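Local coordinates for Low molecular weight protein-tyrosine-phosphatase YfkJ (Bacillus subtilis, PDB 4ETM) that removes phosphate from phosphotyrosine residues of proteins by hydrolysis and takes part in resistance to ethanol stress, at residues M34-L48 / I156-Q168. Numbering follows the deposited sequence.
Sequences MAEAIFRDLAAKKGL and IKTGCEQLLASIQ
F39 and C160 interlock as reciprocal knobs into holes where the two helices pack, the ring of F39 among C160, L163, L164 and I167, and the C160 side chain among A35, I38, F39 and L42. A trans chi1 (176°) sets the F39 ring beside its own carbonyl carbon; the ring swings in, and CE1 lies 3.9 Å from L164 CB while CZ reaches I167 CD1. C160 SG sits 3.8 Å from F39 CB and also near the carbonyl oxygen of A35.

Most of the remaining contacts are apolar, and no hydrogen bond crosses between the segments. Toward the start of the interface I156 uses both branches: CG2 lies against A35 CA at 3.6 Å, and CD1 meets CB and SD of M34. L42 pushes CD1 to 3.6 Å from E161 CG, while its CB takes L164 CD2. A Schellman motif with G47 at positive phi ends the helix, after which L48 CD1 lies near L164 CD1 and makes a close carbon-to-oxygen contact with Q168 OE1 (3.2 Å).

The axes of segments 34-45 and 156-168 approach to 9.4 Å and cross at -48°. Helix 31-45 follows the CX5R phosphate-binding loop (C25 to R31), and I156 adjoins catalytic R31. As in the low molecular weight phosphatase fold, both helices pack on one face of the parallel sheet: F39 stacks edge-to-face with F23 of strand 19-25, which L163 also touches, L164 reaches I52 of strand 52-58, and helix 70-78 packs on M34 and I38.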
loop_
_atom_site.group_PDB
_atom_site.type_symbol
_atom_site.label_atom_id
_atom_site.label_comp_id
_atom_site.label_asym_id
_atom_site.label_seq_id
_atom_site.Cartn_x
_atom_site.Cartn_y
_atom_site.Cartn_z
ATOM N N MET A 34 4.031 -19.341 -1.304
ATOM C CA MET A 34 3.518 -20.021 -2.498
ATOM C C MET A 34 4.223 -19.471 -3.729
ATOM O O MET A 34 4.591 -20.225 -4.626
ATOM C CB MET A 34 2.008 -19.833 -2.633
ATOM C CG MET A 34 1.379 -20.716 -3.694
ATOM S SD MET A 34 -0.376 -20.416 -4.044
ATOM C CE MET A 34 -1.163 -20.844 -2.495
ATOM N N ALA A 35 4.427 -18.155 -3.749
ATOM C CA ALA A 35 5.077 -17.524 -4.889
ATOM C C ALA A 35 6.541 -17.933 -4.962
ATOM O O ALA A 35 7.035 -18.298 -6.029
ATOM C CB ALA A 35 4.946 -16.025 -4.827
ATOM N N GLU A 36 7.225 -17.870 -3.825
ATOM C CA GLU A 36 8.610 -18.328 -3.743
ATOM C C GLU A 36 8.798 -19.736 -4.341
ATOM O O GLU A 36 9.632 -19.942 -5.235
ATOM C CB GLU A 36 9.098 -18.278 -2.285
ATOM C CG GLU A 36 10.591 -18.584 -2.155
ATOM C CD GLU A 36 11.011 -18.977 -0.761
ATOM O OE1 GLU A 36 12.037 -19.692 -0.649
ATOM O OE2 GLU A 36 10.344 -18.571 0.214
ATOM N N ALA A 37 8.014 -20.693 -3.864
ATOM C CA ALA A 37 8.122 -22.080 -4.301
ATOM C C ALA A 37 7.777 -22.229 -5.773
ATOM O O ALA A 37 8.475 -22.920 -6.514
ATOM C CB ALA A 37 7.221 -22.959 -3.461
ATOM N N ILE A 38 6.690 -21.592 -6.200
ATOM C CA ILE A 38 6.257 -21.701 -7.590
ATOM C C ILE A 38 7.268 -21.061 -8.530
ATOM O O ILE A 38 7.646 -21.646 -9.541
ATOM C CB ILE A 38 4.867 -21.058 -7.793
ATOM C CG1 ILE A 38 3.791 -21.956 -7.189
ATOM C CG2 ILE A 38 4.586 -20.819 -9.270
ATOM C CD1 ILE A 38 2.389 -21.384 -7.320
ATOM N N PHE A 39 7.713 -19.860 -8.183
ATOM C CA PHE A 39 8.676 -19.148 -9.010
ATOM C C PHE A 39 9.978 -19.924 -9.125
ATOM O O PHE A 39 10.586 -19.983 -10.201
ATOM C CB PHE A 39 8.938 -17.761 -8.432
ATOM C CG PHE A 39 9.974 -16.998 -9.167
ATOM C CD1 PHE A 39 9.636 -16.217 -10.259
ATOM C CD2 PHE A 39 11.297 -17.053 -8.769
ATOM C CE1 PHE A 39 10.602 -15.505 -10.933
ATOM C CE2 PHE A 39 12.266 -16.347 -9.444
ATOM C CZ PHE A 39 11.916 -15.567 -10.517
ATOM N N ARG A 40 10.415 -20.512 -8.015
ATOM C CA ARG A 40 11.637 -21.316 -8.016
ATOM C C ARG A 40 11.492 -22.482 -8.983
ATOM O O ARG A 40 12.419 -22.783 -9.742
ATOM C CB ARG A 40 11.956 -21.819 -6.606
ATOM C CG ARG A 40 12.922 -22.990 -6.569
ATOM C CD ARG A 40 13.748 -23.013 -5.291
ATOM N NE ARG A 40 12.927 -23.047 -4.093
ATOM C CZ ARG A 40 12.873 -22.081 -3.179
ATOM N NH1 ARG A 40 13.614 -20.986 -3.289
ATOM N NH2 ARG A 40 12.085 -22.227 -2.135
ATOM N N ASP A 41 10.328 -23.124 -8.960
ATOM C CA ASP A 41 10.038 -24.245 -9.846
ATOM C C ASP A 41 10.069 -23.837 -11.318
ATOM O O ASP A 41 10.638 -24.551 -12.158
ATOM C CB ASP A 41 8.678 -24.857 -9.497
ATOM C CG ASP A 41 8.387 -26.108 -10.296
ATOM O OD1 ASP A 41 9.067 -27.129 -10.054
ATOM O OD2 ASP A 41 7.478 -26.074 -11.159
ATOM N N LEU A 42 9.448 -22.705 -11.633
ATOM C CA LEU A 42 9.462 -22.171 -12.991
ATOM C C LEU A 42 10.879 -21.868 -13.468
ATOM O O LEU A 42 11.243 -22.223 -14.587
ATOM C CB LEU A 42 8.600 -20.916 -13.115
ATOM C CG LEU A 42 7.095 -21.110 -12.920
ATOM C CD1 LEU A 42 6.337 -19.816 -13.230
ATOM C CD2 LEU A 42 6.595 -22.247 -13.787
ATOM N N ALA A 43 11.678 -21.222 -12.616
ATOM C CA ALA A 43 13.067 -20.917 -12.966
ATOM C C ALA A 43 13.877 -22.180 -13.265
ATOM O O ALA A 43 14.680 -22.212 -14.206
ATOM C CB ALA A 43 13.743 -20.116 -11.859
ATOM N N ALA A 44 13.675 -23.209 -12.446
ATOM C CA ALA A 44 14.379 -24.477 -12.625
ATOM C C ALA A 44 14.030 -25.117 -13.963
ATOM O O ALA A 44 14.901 -25.662 -14.643
ATOM C CB ALA A 44 14.070 -25.432 -11.476
ATOM N N LYS A 45 12.758 -25.035 -14.343
ATOM C CA LYS A 45 12.289 -25.605 -15.604
ATOM C C LYS A 45 12.977 -24.946 -16.797
ATOM O O LYS A 45 13.177 -25.576 -17.840
ATOM C CB LYS A 45 10.773 -25.456 -15.737
ATOM C CG LYS A 45 9.961 -26.441 -14.905
ATOM C CD LYS A 45 8.470 -26.220 -15.113
ATOM C CE LYS A 45 7.629 -27.128 -14.225
ATOM N NZ LYS A 45 6.243 -26.586 -14.033
ATOM N N LYS A 46 13.336 -23.675 -16.631
ATOM C CA LYS A 46 14.005 -22.910 -17.675
ATOM C C LYS A 46 15.515 -23.095 -17.603
ATOM O O LYS A 46 16.245 -22.548 -18.422
ATOM C CB LYS A 46 13.661 -21.424 -17.545
ATOM C CG LYS A 46 12.183 -21.114 -17.675
ATOM C CD LYS A 46 11.751 -21.029 -19.128
ATOM C CE LYS A 46 10.336 -20.479 -19.232
ATOM N NZ LYS A 46 9.886 -20.300 -20.639
ATOM N N GLY A 47 15.976 -23.867 -16.624
ATOM C CA GLY A 47 17.400 -24.082 -16.432
ATOM C C GLY A 47 18.101 -22.841 -15.906
ATOM O O GLY A 47 19.218 -22.523 -16.319
ATOM N N LEU A 48 17.447 -22.131 -14.988
ATOM C CA LEU A 48 18.016 -20.895 -14.468
ATOM C C LEU A 48 18.347 -20.964 -12.983
ATOM O O LEU A 48 18.556 -19.926 -12.345
ATOM C CB LEU A 48 17.085 -19.716 -14.754
ATOM C CG LEU A 48 16.924 -19.401 -16.245
ATOM C CD1 LEU A 48 15.745 -18.478 -16.439
ATOM C CD2 LEU A 48 18.186 -18.776 -16.833
ATOM N N ILE A 156 -1.080 -16.539 -8.632
ATOM C CA ILE A 156 0.348 -16.566 -8.388
ATOM C C ILE A 156 1.071 -17.345 -9.490
ATOM O O ILE A 156 2.192 -16.984 -9.856
ATOM C CB ILE A 156 0.670 -17.082 -6.985
ATOM C CG1 ILE A 156 0.307 -16.008 -5.956
ATOM C CG2 ILE A 156 2.127 -17.437 -6.867
ATOM C CD1 ILE A 156 0.581 -16.419 -4.500
ATOM N N LYS A 157 0.418 -18.368 -10.053
ATOM C CA LYS A 157 1.005 -19.062 -11.197
ATOM C C LYS A 157 1.229 -18.136 -12.387
ATOM O O LYS A 157 2.333 -18.066 -12.909
ATOM C CB LYS A 157 0.174 -20.277 -11.612
ATOM C CG LYS A 157 0.365 -21.472 -10.691
ATOM C CD LYS A 157 -0.535 -22.631 -11.057
ATOM C CE LYS A 157 -0.152 -23.234 -12.392
ATOM N NZ LYS A 157 -1.029 -24.392 -12.715
ATOM N N THR A 158 0.187 -17.429 -12.807
ATOM C CA THR A 158 0.304 -16.539 -13.959
ATOM C C THR A 158 1.262 -15.382 -13.673
ATOM O O THR A 158 2.058 -14.984 -14.528
ATOM C CB THR A 158 -1.070 -16.008 -14.421
ATOM O OG1 THR A 158 -1.667 -15.223 -13.387
ATOM C CG2 THR A 158 -1.985 -17.163 -14.748
ATOM N N GLY A 159 1.200 -14.858 -12.459
ATOM C CA GLY A 159 2.063 -13.755 -12.100
ATOM C C GLY A 159 3.525 -14.164 -12.164
ATOM O O GLY A 159 4.347 -13.418 -12.693
ATOM N N CYS A 160 3.850 -15.326 -11.604
ATOM C CA CYS A 160 5.232 -15.803 -11.593
ATOM C C CYS A 160 5.743 -16.099 -12.995
ATOM O O CYS A 160 6.920 -15.874 -13.289
ATOM C CB CYS A 160 5.386 -17.038 -10.716
ATOM S SG CYS A 160 5.328 -16.697 -8.944
ATOM N N GLU A 161 4.859 -16.610 -13.847
ATOM C CA GLU A 161 5.198 -16.847 -15.244
ATOM C C GLU A 161 5.610 -15.558 -15.944
ATOM O O GLU A 161 6.654 -15.508 -16.602
ATOM C CB GLU A 161 4.024 -17.508 -15.979
ATOM C CG GLU A 161 3.845 -18.968 -15.622
ATOM C CD GLU A 161 2.550 -19.554 -16.141
ATOM O OE1 GLU A 161 1.941 -18.946 -17.050
ATOM O OE2 GLU A 161 2.146 -20.624 -15.635
ATOM N N GLN A 162 4.788 -14.523 -15.811
ATOM C CA GLN A 162 5.060 -13.240 -16.452
ATOM C C GLN A 162 6.281 -12.576 -15.836
ATOM O O GLN A 162 7.102 -12.000 -16.545
ATOM C CB GLN A 162 3.855 -12.307 -16.318
ATOM C CG GLN A 162 2.629 -12.815 -17.028
ATOM C CD GLN A 162 2.893 -13.025 -18.490
ATOM O OE1 GLN A 162 3.685 -12.303 -19.092
ATOM N NE2 GLN A 162 2.245 -14.026 -19.074
ATOM N N LEU A 163 6.380 -12.643 -14.510
ATOM C CA LEU A 163 7.528 -12.080 -13.802
ATOM C C LEU A 163 8.827 -12.685 -14.310
ATOM O O LEU A 163 9.745 -11.958 -14.684
ATOM C CB LEU A 163 7.419 -12.324 -12.291
ATOM C CG LEU A 163 8.683 -11.924 -11.507
ATOM C CD1 LEU A 163 9.012 -10.442 -11.651
ATOM C CD2 LEU A 163 8.527 -12.300 -10.037
ATOM N N LEU A 164 8.896 -14.015 -14.338
ATOM C CA LEU A 164 10.084 -14.704 -14.850
ATOM C C LEU A 164 10.429 -14.287 -16.287
ATOM O O LEU A 164 11.600 -14.088 -16.608
ATOM C CB LEU A 164 9.935 -16.224 -14.736
ATOM C CG LEU A 164 11.093 -17.083 -15.266
ATOM C CD1 LEU A 164 12.435 -16.653 -14.674
ATOM C CD2 LEU A 164 10.829 -18.557 -14.969
ATOM N N ALA A 165 9.417 -14.133 -17.138
ATOM C CA ALA A 165 9.643 -13.712 -18.524
ATOM C C ALA A 165 10.209 -12.294 -18.603
ATOM O O ALA A 165 11.079 -12.005 -19.431
ATOM C CB ALA A 165 8.353 -13.820 -19.340
ATOM N N SER A 166 9.707 -11.421 -17.731
ATOM C CA SER A 166 10.139 -10.028 -17.653
ATOM C C SER A 166 11.598 -9.970 -17.206
ATOM O O SER A 166 12.397 -9.205 -17.747
ATOM C CB SER A 166 9.241 -9.253 -16.677
ATOM O OG SER A 166 9.731 -7.944 -16.451
ATOM N N ILE A 167 11.944 -10.792 -16.224
ATOM C CA ILE A 167 13.324 -10.870 -15.761
ATOM C C ILE A 167 14.240 -11.439 -16.848
ATOM O O ILE A 167 15.354 -10.945 -17.048
ATOM C CB ILE A 167 13.442 -11.705 -14.471
ATOM C CG1 ILE A 167 12.564 -11.103 -13.370
ATOM C CG2 ILE A 167 14.875 -11.764 -14.006
ATOM C CD1 ILE A 167 12.518 -11.905 -12.086
ATOM N N GLN A 168 13.771 -12.457 -17.568
ATOM C CA GLN A 168 14.548 -13.032 -18.674
ATOM C C GLN A 168 14.796 -12.018 -19.793
ATOM O O GLN A 168 15.874 -11.988 -20.398
ATOM C CB GLN A 168 13.854 -14.265 -19.257
ATOM C CG GLN A 168 13.948 -15.525 -18.414
ATOM C CD GLN A 168 13.516 -16.759 -19.191
ATOM O OE1 GLN A 168 14.173 -17.800 -19.152
ATOM N NE2 GLN A 168 12.410 -16.640 -19.916
#